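Local structure of lysozyme, putative (Bacillus anthracis, 2WAG) at residues I28-R31 with E32-K35. The protein is a putative family GH25 lysozyme that probably cleaves the glycan strands of bacterial cell-wall peptidoglycan, with retention of anomeric configuration. Sequence-based numbering, arbitrary orientation. Where two conformers were deposited one is given.
Sequences IDWR and ELEK
Asp29 O accepts from Leu33 N (3.2 Å), and with the i to i+4 bonds Glu34 N to Trp30 O and Lys35 N to Arg31 O this bond marks the short helix 30-34. Asp29 occupies the N-cap position: its OD1 takes the amide N of Glu32 at 3.1 Å, and the donor stands well above the carboxylate plane (68° out of it). With CG anti to the backbone N (chi1 -179°), the carboxylate comes to lie beside the amide of Glu32, where Asp29 CG also packs on Glu32 CB at 3.5 Å. Asp29 OD1 also forms a salt bridge with Arg31 NE (3.1 Å), although the angle makes the hydrogen bond itself weak. Bends at chi2 and chi3 of Arg31 bring the guanidinium back over the cap, with Ile28 O in plane at its edge. The carboxylates of Asp29 and Glu32 lie near each other, a like-charge proximity probably eased because both also bond to Tyr194, through its OH and N respectively. On the apolar side, Leu33 CD1 meets Ile28 CG2 (3.6 Å) and approaches the Trp30 ring obliquely, its distance to CZ3 being 3.9 Å. Ile28 CG2 itself sits over the centre of one indole face. A water donates to both Arg31 O and Glu34 OE1, tying that carboxylate to the helix backbone, while Glu34 OE2 is hydrogen-bonded to Ser67 OG. Helix 30-34 is the helix of the beta-alpha-beta crossover between parallel strands 17-21 and 40-47 of the TIM-type barrel; Trp30 packs on Val19 and Val21 of the first strand and bonds through NE1 to Asn59 of the adjacent helix 56-64.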
loop_
_atom_site.group_PDB
_atom_site.type_symbol
_atom_site.label_atom_id
_atom_site.label_comp_id
_atom_site.label_asym_id
_atom_site.label_seq_id
_atom_site.Cartn_x
_atom_site.Cartn_y
_atom_site.Cartn_z
ATOM N N ILE A 28 -4.218 -18.432 4.946
ATOM C CA ILE A 28 -5.578 -17.972 4.759
ATOM C C ILE A 28 -6.575 -19.068 5.078
ATOM O O ILE A 28 -6.427 -20.211 4.639
ATOM C CB ILE A 28 -5.784 -17.510 3.322
ATOM C CG1 ILE A 28 -4.930 -16.275 3.044
ATOM C CG2 ILE A 28 -7.257 -17.245 3.050
ATOM C CD1 ILE A 28 -4.676 -16.081 1.595
ATOM N N ASP A 29 -7.587 -18.711 5.864
ATOM C CA ASP A 29 -8.678 -19.613 6.162
ATOM C C ASP A 29 -9.743 -19.342 5.096
ATOM O O ASP A 29 -10.545 -18.409 5.211
ATOM C CB ASP A 29 -9.228 -19.326 7.562
ATOM C CG ASP A 29 -10.363 -20.263 7.957
ATOM O OD1 ASP A 29 -10.986 -20.887 7.081
ATOM O OD2 ASP A 29 -10.627 -20.386 9.177
ATOM N N TRP A 30 -9.729 -20.145 4.040
ATOM C CA TRP A 30 -10.597 -19.886 2.893
ATOM C C TRP A 30 -12.065 -20.068 3.238
ATOM O O TRP A 30 -12.919 -19.332 2.738
ATOM C CB TRP A 30 -10.187 -20.769 1.699
ATOM C CG TRP A 30 -8.882 -20.292 1.132
ATOM C CD1 TRP A 30 -7.630 -20.780 1.377
ATOM C CD2 TRP A 30 -8.711 -19.157 0.284
ATOM N NE1 TRP A 30 -6.690 -20.023 0.703
ATOM C CE2 TRP A 30 -7.334 -19.026 0.018
ATOM C CE3 TRP A 30 -9.596 -18.236 -0.276
ATOM C CZ2 TRP A 30 -6.823 -17.998 -0.785
ATOM C CZ3 TRP A 30 -9.089 -17.220 -1.071
ATOM C CH2 TRP A 30 -7.720 -17.109 -1.320
ATOM N N ARG A 31 -12.367 -21.013 4.121
ATOM C CA ARG A 31 -13.753 -21.192 4.535
ATOM C C ARG A 31 -14.277 -19.951 5.268
ATOM O O ARG A 31 -15.445 -19.585 5.138
ATOM C CB ARG A 31 -13.925 -22.460 5.381
ATOM C CG ARG A 31 -12.684 -22.906 6.153
ATOM C CD ARG A 31 -11.714 -23.780 5.317
ATOM N NE ARG A 31 -10.479 -23.087 4.953
ATOM C CZ ARG A 31 -9.390 -23.671 4.435
ATOM N NH1 ARG A 31 -9.383 -24.970 4.153
ATOM N NH2 ARG A 31 -8.332 -22.935 4.133
ATOM N N GLU A 32 -13.410 -19.296 6.031
ATOM C CA GLU A 32 -13.802 -18.086 6.727
ATOM C C GLU A 32 -14.043 -16.919 5.777
ATOM O O GLU A 32 -14.976 -16.122 5.969
ATOM C CB GLU A 32 -12.782 -17.717 7.798
ATOM C CG GLU A 32 -13.346 -16.761 8.835
ATOM C CD GLU A 32 -14.457 -17.366 9.712
ATOM O OE1 GLU A 32 -14.670 -18.590 9.714
ATOM O OE2 GLU A 32 -15.139 -16.590 10.409
ATOM N N LEU A 33 -13.227 -16.813 4.723
ATOM C CA LEU A 33 -13.503 -15.791 3.697
ATOM C C LEU A 33 -14.823 -16.056 2.992
ATOM O O LEU A 33 -15.599 -15.127 2.706
ATOM C CB LEU A 33 -12.365 -15.665 2.671
ATOM C CG LEU A 33 -11.053 -15.080 3.193
ATOM C CD1 LEU A 33 -9.969 -15.131 2.102
ATOM C CD2 LEU A 33 -11.244 -13.654 3.696
ATOM N N GLU A 34 -15.074 -17.323 2.681
ATOM C CA GLU A 34 -16.329 -17.689 2.043
ATOM C C GLU A 34 -17.530 -17.261 2.907
ATOM O O GLU A 34 -18.527 -16.765 2.395
ATOM C CB GLU A 34 -16.344 -19.194 1.776
ATOM C CG GLU A 34 -17.628 -19.705 1.167
ATOM C CD GLU A 34 -17.568 -21.176 0.853
ATOM O OE1 GLU A 34 -17.077 -21.964 1.678
ATOM O OE2 GLU A 34 -18.003 -21.534 -0.255
ATOM N N LYS A 35 -17.392 -17.428 4.221
ATOM C CA LYS A 35 -18.421 -17.015 5.182
ATOM C C LYS A 35 -18.651 -15.516 5.279
ATOM O O LYS A 35 -19.647 -15.100 5.851
ATOM C CB LYS A 35 -18.100 -17.593 6.553
ATOM C CG LYS A 35 -18.367 -19.078 6.616
ATOM C CD LYS A 35 -17.990 -19.650 7.963
ATOM C CE LYS A 35 -18.215 -21.148 7.962
ATOM N NZ LYS A 35 -17.756 -21.787 9.243
HETATM O O HOH W 1 -17.239 -21.687 4.358
#